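Side-chain contacts in rhodopsin (Rubrobacter xylanophilus, PDB 6KFQ), which pumps protons across the membrane, powered by light that its bound retinal absorbs, and is exceptionally thermostable: residues A[3-8]-A[193-198]; A[56-59]-A[65-68]; A[73-78]-A[176-181]. All coordinates share one frame; numbering follows the deposited sequence.

In the fold
Contact 3 lies in the core, with its centre about 6 Å from the centre of the chain. Contacts 1 and 2 lie about 18 and 20 Å from that centre, at one end of the helix bundle. Contact 1 is buried but borders a lipid, whereas contact 2 is a partly buried loop hairpin. These two touch: Leu194 and Leu6 both pack on Tyr68. Contact 1 joins helices 2-23 and 194-218; contact 3 joins helices 70-90 and 158-184. Their chemistry follows their place. Contact 1 mixes one indole bond with apolar packing, contact 2 relies on backbone bonds, and contact 3 brings aromatic rings together around retinal.

Contact 1 (A[3-8]-A[193-198]). With MPG ([(Z)-octadec-9-enyl] (2R)-2,3-bis(oxidanyl)propanoate), chain Q.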
loop_
_atom_site.group_PDB
_atom_site.type_symbol
_atom_site.label_atom_id
_atom_site.label_comp_id
_atom_site.label_asym_id
_atom_site.label_seq_id
_atom_site.Cartn_x
_atom_site.Cartn_y
_atom_site.Cartn_z
ATOM N N ALA A 3 -15.632 -12.044 -8.442
ATOM C CA ALA A 3 -14.793 -12.204 -9.625
ATOM C C ALA A 3 -14.723 -10.917 -10.434
ATOM O O ALA A 3 -13.662 -10.568 -10.966
ATOM C CB ALA A 3 -15.317 -13.346 -10.500
ATOM N N LEU A 4 -15.845 -10.205 -10.550
ATOM C CA LEU A 4 -15.844 -8.957 -11.302
ATOM C C LEU A 4 -14.852 -7.968 -10.713
ATOM O O LEU A 4 -14.034 -7.389 -11.436
ATOM C CB LEU A 4 -17.244 -8.351 -11.324
ATOM C CG LEU A 4 -17.283 -6.921 -11.866
ATOM C CD1 LEU A 4 -16.660 -6.813 -13.275
ATOM C CD2 LEU A 4 -18.708 -6.428 -11.872
ATOM N N TRP A 5 -14.909 -7.752 -9.394
ATOM C CA TRP A 5 -14.016 -6.767 -8.788
ATOM C C TRP A 5 -12.559 -7.193 -8.885
ATOM O O TRP A 5 -11.671 -6.338 -8.985
ATOM C CB TRP A 5 -14.415 -6.524 -7.331
ATOM C CG TRP A 5 -15.902 -6.406 -7.147
ATOM C CD1 TRP A 5 -16.680 -7.104 -6.263
ATOM C CD2 TRP A 5 -16.791 -5.545 -7.868
ATOM N NE1 TRP A 5 -17.992 -6.725 -6.389
ATOM C CE2 TRP A 5 -18.091 -5.775 -7.369
ATOM C CE3 TRP A 5 -16.619 -4.609 -8.891
ATOM C CZ2 TRP A 5 -19.206 -5.104 -7.859
ATOM C CZ3 TRP A 5 -17.733 -3.938 -9.373
ATOM C CH2 TRP A 5 -19.006 -4.194 -8.861
ATOM N N LEU A 6 -12.284 -8.498 -8.860
ATOM C CA LEU A 6 -10.901 -8.949 -8.993
ATOM C C LEU A 6 -10.373 -8.705 -10.405
ATOM O O LEU A 6 -9.194 -8.380 -10.588
ATOM C CB LEU A 6 -10.800 -10.429 -8.621
ATOM C CG LEU A 6 -11.140 -10.737 -7.153
ATOM C CD1 LEU A 6 -11.287 -12.243 -6.942
ATOM C CD2 LEU A 6 -10.081 -10.151 -6.208
ATOM N N TRP A 7 -11.223 -8.859 -11.417
ATOM C CA TRP A 7 -10.765 -8.601 -12.784
ATOM C C TRP A 7 -10.554 -7.113 -13.024
ATOM O O TRP A 7 -9.595 -6.714 -13.698
ATOM C CB TRP A 7 -11.761 -9.168 -13.794
ATOM C CG TRP A 7 -11.557 -10.618 -14.061
ATOM C CD1 TRP A 7 -12.429 -11.635 -13.787
ATOM C CD2 TRP A 7 -10.404 -11.228 -14.661
ATOM N NE1 TRP A 7 -11.889 -12.835 -14.176
ATOM C CE2 TRP A 7 -10.649 -12.617 -14.715
ATOM C CE3 TRP A 7 -9.189 -10.739 -15.144
ATOM C CZ2 TRP A 7 -9.730 -13.519 -15.245
ATOM C CZ3 TRP A 7 -8.274 -11.635 -15.671
ATOM C CH2 TRP A 7 -8.551 -13.014 -15.722
ATOM N N ILE A 8 -11.438 -6.276 -12.479
ATOM C CA ILE A 8 -11.235 -4.835 -12.554
ATOM C C ILE A 8 -9.949 -4.448 -11.840
ATOM O O ILE A 8 -9.165 -3.635 -12.341
ATOM C CB ILE A 8 -12.448 -4.093 -11.964
ATOM C CG1 ILE A 8 -13.668 -4.221 -12.879
ATOM C CG2 ILE A 8 -12.099 -2.615 -11.708
ATOM C CD1 ILE A 8 -14.943 -3.763 -12.189
ATOM N N SER A 193 -21.050 -8.557 2.677
ATOM C CA SER A 193 -20.718 -9.795 1.992
ATOM C C SER A 193 -19.266 -9.778 1.528
ATOM O O SER A 193 -18.622 -8.729 1.443
ATOM C CB SER A 193 -21.635 -9.997 0.784
ATOM O OG SER A 193 -21.360 -9.013 -0.196
ATOM N N LEU A 194 -18.751 -10.971 1.221
ATOM C CA LEU A 194 -17.411 -11.072 0.646
ATOM C C LEU A 194 -17.304 -10.276 -0.654
ATOM O O LEU A 194 -16.265 -9.673 -0.942
ATOM C CB LEU A 194 -17.062 -12.543 0.407
ATOM C CG LEU A 194 -15.755 -12.821 -0.337
ATOM C CD1 LEU A 194 -14.558 -12.307 0.453
ATOM C CD2 LEU A 194 -15.609 -14.301 -0.647
ATOM N N SER A 195 -18.363 -10.272 -1.461
ATOM C CA SER A 195 -18.321 -9.483 -2.690
ATOM C C SER A 195 -18.135 -8.000 -2.391
ATOM O O SER A 195 -17.346 -7.321 -3.058
ATOM C CB SER A 195 -19.591 -9.708 -3.508
ATOM O OG SER A 195 -19.665 -8.737 -4.537
ATOM N N VAL A 196 -18.844 -7.478 -1.388
ATOM C CA VAL A 196 -18.683 -6.075 -1.013
ATOM C C VAL A 196 -17.276 -5.822 -0.485
ATOM O O VAL A 196 -16.625 -4.830 -0.841
ATOM C CB VAL A 196 -19.753 -5.668 0.014
ATOM C CG1 VAL A 196 -19.463 -4.279 0.567
ATOM C CG2 VAL A 196 -21.131 -5.717 -0.612
ATOM N N GLU A 197 -16.792 -6.711 0.391
ATOM C CA GLU A 197 -15.434 -6.583 0.912
ATOM C C GLU A 197 -14.406 -6.503 -0.213
ATOM O O GLU A 197 -13.489 -5.671 -0.182
ATOM C CB GLU A 197 -15.112 -7.762 1.828
ATOM C CG GLU A 197 -13.670 -7.799 2.285
ATOM C CD GLU A 197 -13.303 -9.101 2.968
ATOM O OE1 GLU A 197 -12.096 -9.322 3.173
ATOM O OE2 GLU A 197 -14.211 -9.907 3.279
ATOM N N VAL A 198 -14.528 -7.386 -1.205
ATOM C CA VAL A 198 -13.548 -7.405 -2.287
ATOM C C VAL A 198 -13.629 -6.119 -3.100
ATOM O O VAL A 198 -12.604 -5.550 -3.492
ATOM C CB VAL A 198 -13.748 -8.659 -3.156
ATOM C CG1 VAL A 198 -12.946 -8.569 -4.447
ATOM C CG2 VAL A 198 -13.324 -9.898 -2.360
HETATM C C7 MPG Q . -23.253 -11.936 -5.474
HETATM C C8 MPG Q . -23.526 -10.781 -4.559
HETATM C C9 MPG Q . -23.508 -9.445 -5.239
HETATM C C10 MPG Q . -22.764 -8.423 -4.887
HETATM C C11 MPG Q . -22.781 -7.046 -5.478
HETATM C C12 MPG Q . -21.774 -6.122 -4.857
HETATM C C13 MPG Q . -21.843 -4.692 -5.364
HETATM C C14 MPG Q . -20.820 -3.764 -4.755
HETATM C C15 MPG Q . -20.945 -2.317 -5.186
HETATM C C16 MPG Q . -20.684 -2.063 -6.649
HETATM C C17 MPG Q . -20.781 -0.614 -7.058
HETATM C C18 MPG Q . -20.348 -0.334 -8.476
#
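Trp5 and Leu6 of helix 2-23 meet Ser195 and Val198 in the first turn of helix 194-218. Ser193 sits just ahead of that helix as its N-cap. Its OG accepts from Val196 N at 3.2 Å. Ser195 makes the polar link. With its OG set anti to the backbone N (chi1 168°), it receives the indole N-H of Trp5. The bond from Trp5 NE1 to Ser195 OG measures 3.2 Å, with 150° at the hydrogen. The hydroxyl lies in the plane of the indole, at the ring edge. This bond gives the buried indole N-H a partner. The same OG also touches the lipid MPG, 3.1 Å from its C10. The lipid tail then runs on to the indole, where Trp5 CH2 and MPG C16 are 3.5 Å apart. These are the first and last of the seven transmembrane helices of the microbial rhodopsin fold. They lie side by side and so close the ring of helices. Here, over 3-8 and 194-198, their axes run 13° apart in nearly the same direction. Val196 points away from helix 2-23. Glu197 also points away, and its OE2 is hydrogen-bonded to Thr186 OG1. Val198 points back toward helix 2-23. Its CG1 lies 3.8 Å from Trp5 CB and 3.7 Å from Leu6 CD2. The side chains of Val198 and Leu6 cross at about a right angle. The next residue, Phe199, meets the Trp5 ring edge-to-face.

Contact 2 (A[56-59]-A[65-68]); sequences SGST and REFY
Ser58 and Tyr68 meet with their first torsions set for different tasks. Tyr68 turns CG anti to its own carbonyl carbon (chi1 -80°). This torsion and the backbone bring one face of the phenol ring under Ser58 CB. Ser58 holds OG between its backbone N and carbonyl carbon (chi1 59°), which directs the hydroxyl toward Glu66 OE2. The contact belongs to the short antiparallel beta hairpin in the loop between helices 32-53 and 70-90. A two-stranded hairpin in this loop is also found in bacteriorhodopsin. Ser58 CB lies 3.8 Å from the centroid of the Tyr68 ring and 16° off its normal, a CH-pi contact. Ser58 OG and Glu66 OE2 are 3.3 Å apart. Glu66 reaches the hydroxyl with an extended chain, its CG anti to the backbone N. Tyr68 OH is hydrogen-bonded to Glu2 OE1, which ties the hairpin to the start of the first helix. Phe67 carries its ring away from Thr59 and onto Leu116 and Ala120 of helix 98-120, beside Tyr72. The Arg65 side chain has its partners elsewhere: NE in a salt bridge with Asp63 OD2, and NH2 in a hydrogen bond to Gly119 O. The strands themselves are joined by backbone bonds. Thr59 and Phe67 form a hydrogen-bonded pair, with Thr59 N to Phe67 O at 3.0 Å and Phe67 N to Thr59 O at 2.8 Å. At the end of the pairing, Tyr68 CA makes a CA-H...O contact with Gly57 O at 3.5 Å. A second CA-H...O contact runs from Ser58 CA to Phe67 O, at 3.2 Å.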
loop_
_atom_site.group_PDB
_atom_site.type_symbol
_atom_site.label_atom_id
_atom_site.label_comp_id
_atom_site.label_asym_id
_atom_site.label_seq_id
_atom_site.Cartn_x
_atom_site.Cartn_y
_atom_site.Cartn_z
ATOM N N SER A 56 -6.960 -18.729 -7.829
ATOM C CA SER A 56 -5.826 -19.355 -7.157
ATOM C C SER A 56 -5.321 -18.554 -5.963
ATOM O O SER A 56 -4.226 -18.833 -5.464
ATOM C CB SER A 56 -4.680 -19.573 -8.144
ATOM O OG SER A 56 -5.080 -20.420 -9.207
ATOM N N GLY A 57 -6.078 -17.575 -5.487
ATOM C CA GLY A 57 -5.544 -16.712 -4.450
ATOM C C GLY A 57 -6.269 -16.822 -3.129
ATOM O O GLY A 57 -6.147 -15.944 -2.275
ATOM N N SER A 58 -7.034 -17.893 -2.949
ATOM C CA SER A 58 -7.856 -18.021 -1.758
ATOM C C SER A 58 -7.930 -19.482 -1.337
ATOM O O SER A 58 -7.620 -20.395 -2.109
ATOM C CB SER A 58 -9.266 -17.460 -1.982
ATOM O OG SER A 58 -9.933 -18.134 -3.049
ATOM N N THR A 59 -8.331 -19.684 -0.088
ATOM C CA THR A 59 -8.613 -21.009 0.438
ATOM C C THR A 59 -9.844 -20.917 1.321
ATOM O O THR A 59 -10.124 -19.872 1.914
ATOM C CB THR A 59 -7.455 -21.593 1.261
ATOM O OG1 THR A 59 -7.249 -20.789 2.428
ATOM C CG2 THR A 59 -6.168 -21.662 0.448
ATOM N N ARG A 65 -15.059 -20.049 6.068
ATOM C CA ARG A 65 -14.846 -18.746 5.451
ATOM C C ARG A 65 -13.922 -18.875 4.247
ATOM O O ARG A 65 -12.901 -19.565 4.300
ATOM C CB ARG A 65 -14.246 -17.760 6.455
ATOM C CG ARG A 65 -15.176 -17.366 7.588
ATOM C CD ARG A 65 -14.557 -16.271 8.453
ATOM N NE ARG A 65 -13.410 -16.749 9.222
ATOM C CZ ARG A 65 -12.168 -16.287 9.107
ATOM N NH1 ARG A 65 -11.887 -15.314 8.250
ATOM N NH2 ARG A 65 -11.203 -16.797 9.864
ATOM N N GLU A 66 -14.284 -18.213 3.152
ATOM C CA GLU A 66 -13.355 -18.077 2.042
ATOM C C GLU A 66 -12.390 -16.944 2.353
ATOM O O GLU A 66 -12.810 -15.815 2.630
ATOM C CB GLU A 66 -14.085 -17.817 0.725
ATOM C CG GLU A 66 -13.160 -17.900 -0.487
ATOM C CD GLU A 66 -13.863 -17.640 -1.806
ATOM O OE1 GLU A 66 -15.094 -17.431 -1.802
ATOM O OE2 GLU A 66 -13.177 -17.642 -2.850
ATOM N N PHE A 67 -11.097 -17.246 2.323
ATOM C CA PHE A 67 -10.067 -16.315 2.767
ATOM C C PHE A 67 -9.133 -16.030 1.599
ATOM O O PHE A 67 -8.408 -16.925 1.151
ATOM C CB PHE A 67 -9.302 -16.883 3.965
ATOM C CG PHE A 67 -8.203 -15.984 4.465
ATOM C CD1 PHE A 67 -8.465 -14.661 4.800
ATOM C CD2 PHE A 67 -6.911 -16.462 4.606
ATOM C CE1 PHE A 67 -7.457 -13.829 5.256
ATOM C CE2 PHE A 67 -5.894 -15.640 5.073
ATOM C CZ PHE A 67 -6.166 -14.321 5.399
ATOM N N TYR A 68 -9.158 -14.788 1.108
ATOM C CA TYR A 68 -8.258 -14.327 0.047
ATOM C C TYR A 68 -6.925 -13.917 0.658
ATOM O O TYR A 68 -6.694 -12.751 0.987
ATOM C CB TYR A 68 -8.882 -13.172 -0.730
ATOM C CG TYR A 68 -9.894 -13.632 -1.748
ATOM C CD1 TYR A 68 -9.506 -13.965 -3.038
ATOM C CD2 TYR A 68 -11.235 -13.749 -1.417
ATOM C CE1 TYR A 68 -10.428 -14.397 -3.975
ATOM C CE2 TYR A 68 -12.165 -14.178 -2.343
ATOM C CZ TYR A 68 -11.756 -14.501 -3.620
ATOM O OH TYR A 68 -12.675 -14.927 -4.550
#

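Contact 3 (A[73-78]-A[176-181]). With RET (retinal), chain R; MPG ([(Z)-octadec-9-enyl] (2R)-2,3-bis(oxidanyl)propanoate), chain F; MPG ([(Z)-octadec-9-enyl] (2R)-2,3-bis(oxidanyl)propanoate), chain M.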
loop_
_atom_site.group_PDB
_atom_site.type_symbol
_atom_site.label_atom_id
_atom_site.label_comp_id
_atom_site.label_asym_id
_atom_site.label_seq_id
_atom_site.Cartn_x
_atom_site.Cartn_y
_atom_site.Cartn_z
ATOM N N ILE A 73 0.020 -11.050 0.482
ATOM C CA ILE A 73 1.344 -11.206 -0.105
ATOM C C ILE A 73 1.678 -9.995 -0.955
ATOM O O ILE A 73 2.809 -9.489 -0.929
ATOM C CB ILE A 73 1.420 -12.510 -0.918
ATOM C CG1 ILE A 73 0.832 -13.678 -0.118
ATOM C CG2 ILE A 73 2.858 -12.786 -1.336
ATOM C CD1 ILE A 73 1.537 -13.943 1.191
ATOM N N ASP A 74 0.705 -9.533 -1.742
ATOM C CA ASP A 74 0.757 -8.211 -2.351
ATOM C C ASP A 74 1.160 -7.167 -1.311
ATOM O O ASP A 74 2.197 -6.508 -1.437
ATOM C CB ASP A 74 -0.625 -7.926 -2.974
ATOM C CG ASP A 74 -0.810 -6.489 -3.487
ATOM O OD1 ASP A 74 -0.087 -5.561 -3.072
ATOM O OD2 ASP A 74 -1.747 -6.291 -4.308
ATOM N N TRP A 75 0.359 -7.037 -0.251
ATOM C CA TRP A 75 0.541 -5.943 0.699
ATOM C C TRP A 75 1.913 -5.974 1.351
ATOM O O TRP A 75 2.543 -4.926 1.523
ATOM C CB TRP A 75 -0.543 -5.993 1.767
ATOM C CG TRP A 75 -1.921 -5.720 1.244
ATOM C CD1 TRP A 75 -2.267 -5.302 -0.018
ATOM C CD2 TRP A 75 -3.138 -5.839 1.975
ATOM N NE1 TRP A 75 -3.630 -5.165 -0.109
ATOM C CE2 TRP A 75 -4.189 -5.481 1.104
ATOM C CE3 TRP A 75 -3.447 -6.216 3.285
ATOM C CZ2 TRP A 75 -5.517 -5.481 1.503
ATOM C CZ3 TRP A 75 -4.775 -6.229 3.676
ATOM C CH2 TRP A 75 -5.792 -5.865 2.789
ATOM N N VAL A 76 2.391 -7.162 1.739
ATOM C CA VAL A 76 3.639 -7.231 2.492
ATOM C C VAL A 76 4.814 -6.764 1.643
ATOM O O VAL A 76 5.857 -6.380 2.178
ATOM C CB VAL A 76 3.866 -8.659 3.043
ATOM C CG1 VAL A 76 4.514 -9.550 2.005
ATOM C CG2 VAL A 76 4.716 -8.608 4.329
ATOM N N ILE A 77 4.661 -6.767 0.324
ATOM C CA ILE A 77 5.682 -6.235 -0.568
ATOM C C ILE A 77 5.406 -4.786 -0.916
ATOM O O ILE A 77 6.307 -3.947 -0.867
ATOM C CB ILE A 77 5.771 -7.105 -1.842
ATOM C CG1 ILE A 77 6.265 -8.511 -1.492
ATOM C CG2 ILE A 77 6.671 -6.440 -2.877
ATOM C CD1 ILE A 77 5.935 -9.548 -2.540
ATOM N N THR A 78 4.150 -4.464 -1.271
ATOM C CA THR A 78 3.862 -3.147 -1.827
ATOM C C THR A 78 3.703 -2.065 -0.759
ATOM O O THR A 78 3.963 -0.890 -1.047
ATOM C CB THR A 78 2.598 -3.195 -2.697
ATOM O OG1 THR A 78 1.478 -3.628 -1.915
ATOM C CG2 THR A 78 2.780 -4.155 -3.864
ATOM N N ILE A 176 -6.178 3.969 6.660
ATOM C CA ILE A 176 -7.092 3.804 7.783
ATOM C C ILE A 176 -8.342 3.033 7.362
ATOM O O ILE A 176 -8.933 2.299 8.165
ATOM C CB ILE A 176 -7.412 5.185 8.374
ATOM C CG1 ILE A 176 -6.201 5.692 9.165
ATOM C CG2 ILE A 176 -8.647 5.134 9.259
ATOM C CD1 ILE A 176 -6.328 7.116 9.578
ATOM N N CYS A 177 -8.737 3.132 6.088
ATOM C CA CYS A 177 -9.931 2.407 5.658
ATOM C C CYS A 177 -9.731 0.892 5.649
ATOM O O CYS A 177 -10.713 0.148 5.766
ATOM C CB CYS A 177 -10.364 2.874 4.264
ATOM S SG CYS A 177 -10.913 4.598 4.249
ATOM N N TYR A 178 -8.492 0.411 5.495
ATOM C CA TYR A 178 -8.292 -1.029 5.318
ATOM C C TYR A 178 -8.704 -1.832 6.542
ATOM O O TYR A 178 -9.439 -2.820 6.379
ATOM C CB TYR A 178 -6.841 -1.341 4.938
ATOM C CG TYR A 178 -6.511 -1.085 3.487
ATOM C CD1 TYR A 178 -6.246 0.198 3.042
ATOM C CD2 TYR A 178 -6.442 -2.134 2.567
ATOM C CE1 TYR A 178 -5.924 0.441 1.714
ATOM C CE2 TYR A 178 -6.121 -1.902 1.239
ATOM C CZ TYR A 178 -5.868 -0.617 0.817
ATOM O OH TYR A 178 -5.551 -0.375 -0.506
ATOM N N PRO A 179 -8.278 -1.496 7.764
ATOM C CA PRO A 179 -8.793 -2.239 8.927
ATOM C C PRO A 179 -10.298 -2.127 9.093
ATOM O O PRO A 179 -10.923 -3.061 9.608
ATOM C CB PRO A 179 -8.039 -1.612 10.118
ATOM C CG PRO A 179 -7.563 -0.277 9.625
ATOM C CD PRO A 179 -7.229 -0.531 8.161
ATOM N N ILE A 180 -10.902 -1.013 8.669
ATOM C CA ILE A 180 -12.359 -0.893 8.732
ATOM C C ILE A 180 -13.011 -1.897 7.789
ATOM O O ILE A 180 -13.955 -2.603 8.164
ATOM C CB ILE A 180 -12.788 0.550 8.408
ATOM C CG1 ILE A 180 -12.193 1.518 9.434
ATOM C CG2 ILE A 180 -14.323 0.662 8.328
ATOM C CD1 ILE A 180 -12.528 2.964 9.181
ATOM N N VAL A 181 -12.519 -1.973 6.548
ATOM C CA VAL A 181 -13.053 -2.957 5.608
ATOM C C VAL A 181 -12.877 -4.364 6.171
ATOM O O VAL A 181 -13.800 -5.186 6.145
ATOM C CB VAL A 181 -12.373 -2.814 4.237
ATOM C CG1 VAL A 181 -12.808 -3.957 3.337
ATOM C CG2 VAL A 181 -12.714 -1.463 3.610
HETATM C C1 RET R . -5.181 -5.110 8.186
HETATM C C2 RET R . -5.922 -5.937 9.246
HETATM C C3 RET R . -5.360 -5.832 10.648
HETATM C C4 RET R . -5.294 -4.389 11.107
HETATM C C5 RET R . -4.807 -3.427 10.045
HETATM C C6 RET R . -4.668 -3.770 8.752
HETATM C C7 RET R . -4.197 -2.779 7.794
HETATM C C8 RET R . -3.855 -2.906 6.483
HETATM C C9 RET R . -3.400 -1.898 5.552
HETATM C C10 RET R . -3.305 -2.222 4.250
HETATM C C11 RET R . -2.875 -1.387 3.165
HETATM C C12 RET R . -2.803 -1.869 1.929
HETATM C C13 RET R . -2.373 -1.166 0.742
HETATM C C14 RET R . -2.254 -1.861 -0.415
HETATM C C15 RET R . -1.812 -1.372 -1.690
HETATM C C16 RET R . -4.014 -5.963 7.670
HETATM C C17 RET R . -6.199 -4.914 7.047
HETATM C C18 RET R . -4.324 -2.127 10.629
HETATM C C19 RET R . -3.077 -0.528 6.076
HETATM C C20 RET R . -2.045 0.295 0.864
HETATM C C4 MPG F . 0.246 16.042 9.954
HETATM C C5 MPG F . -0.889 15.967 8.961
HETATM C C6 MPG F . -1.857 14.835 9.211
HETATM C C7 MPG F . -2.974 14.716 8.181
HETATM C C8 MPG F . -4.001 13.681 8.525
HETATM C C9 MPG F . -5.080 13.517 7.499
HETATM C C10 MPG F . -6.145 12.778 7.684
HETATM C C11 MPG F . -6.421 12.037 8.955
HETATM C C12 MPG F . -7.811 11.490 9.056
HETATM C C13 MPG F . -8.104 10.281 8.183
HETATM C C14 MPG F . -9.523 9.783 8.327
HETATM C C15 MPG F . -9.838 8.483 7.625
HETATM C C16 MPG F . -11.271 8.048 7.809
HETATM C C17 MPG F . -11.643 6.682 7.297
HETATM C C18 MPG F . -13.082 6.312 7.574
HETATM C C8 MPG M . -13.639 4.408 12.673
HETATM C C9 MPG M . -12.370 5.033 12.183
HETATM C C10 MPG M . -11.523 5.712 12.914
HETATM C C11 MPG M . -10.179 6.207 12.480
HETATM C C12 MPG M . -9.948 7.667 12.734
HETATM C C13 MPG M . -8.566 7.954 13.295
HETATM C C14 MPG M . -7.874 9.163 12.717
HETATM C C15 MPG M . -6.386 9.174 12.969
HETATM C C16 MPG M . -5.640 10.316 12.327
HETATM C C17 MPG M . -4.143 10.189 12.455
HETATM C C18 MPG M . -3.372 11.353 11.881
#
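Tyr178 meets Trp75 beside the retinal chain, and its side chain follows that chain from CB to OH. Tyr178 CB touches retinal C9 at 3.5 Å. CG comes next, against C10. It stands anti to the carbonyl carbon of Tyr178 (chi1 -79°), which lays the ring along the polyene. One ring face rests on the polyene, and C11 stands over its centre. On the side facing helix 70-90, Tyr178 CD2 is 3.6 Å from Trp75 CZ2. The next atom, Tyr178 CE2, touches the same indole carbon and also retinal C12 at 3.4 Å. CZ rests on C12 and C13. At the tip, OH reaches C13 at 3.5 Å and is hydrogen-bonded to Asp205 OD1, which ties the phenol to helix 194-218. The two aromatic rings form an offset edge-to-face pair. Their planes stand at 89°, with the tyrosine edge toward the indole face. Retinal C12 also lies over one face of Trp75, so the polyene passes through the angle between the rings. Pro179, at the kink of helix 158-184, adds CB against retinal C5 at 3.7 Å. Aromatic walls pressed along the polyene are characteristic of the retinal pocket of microbial rhodopsins.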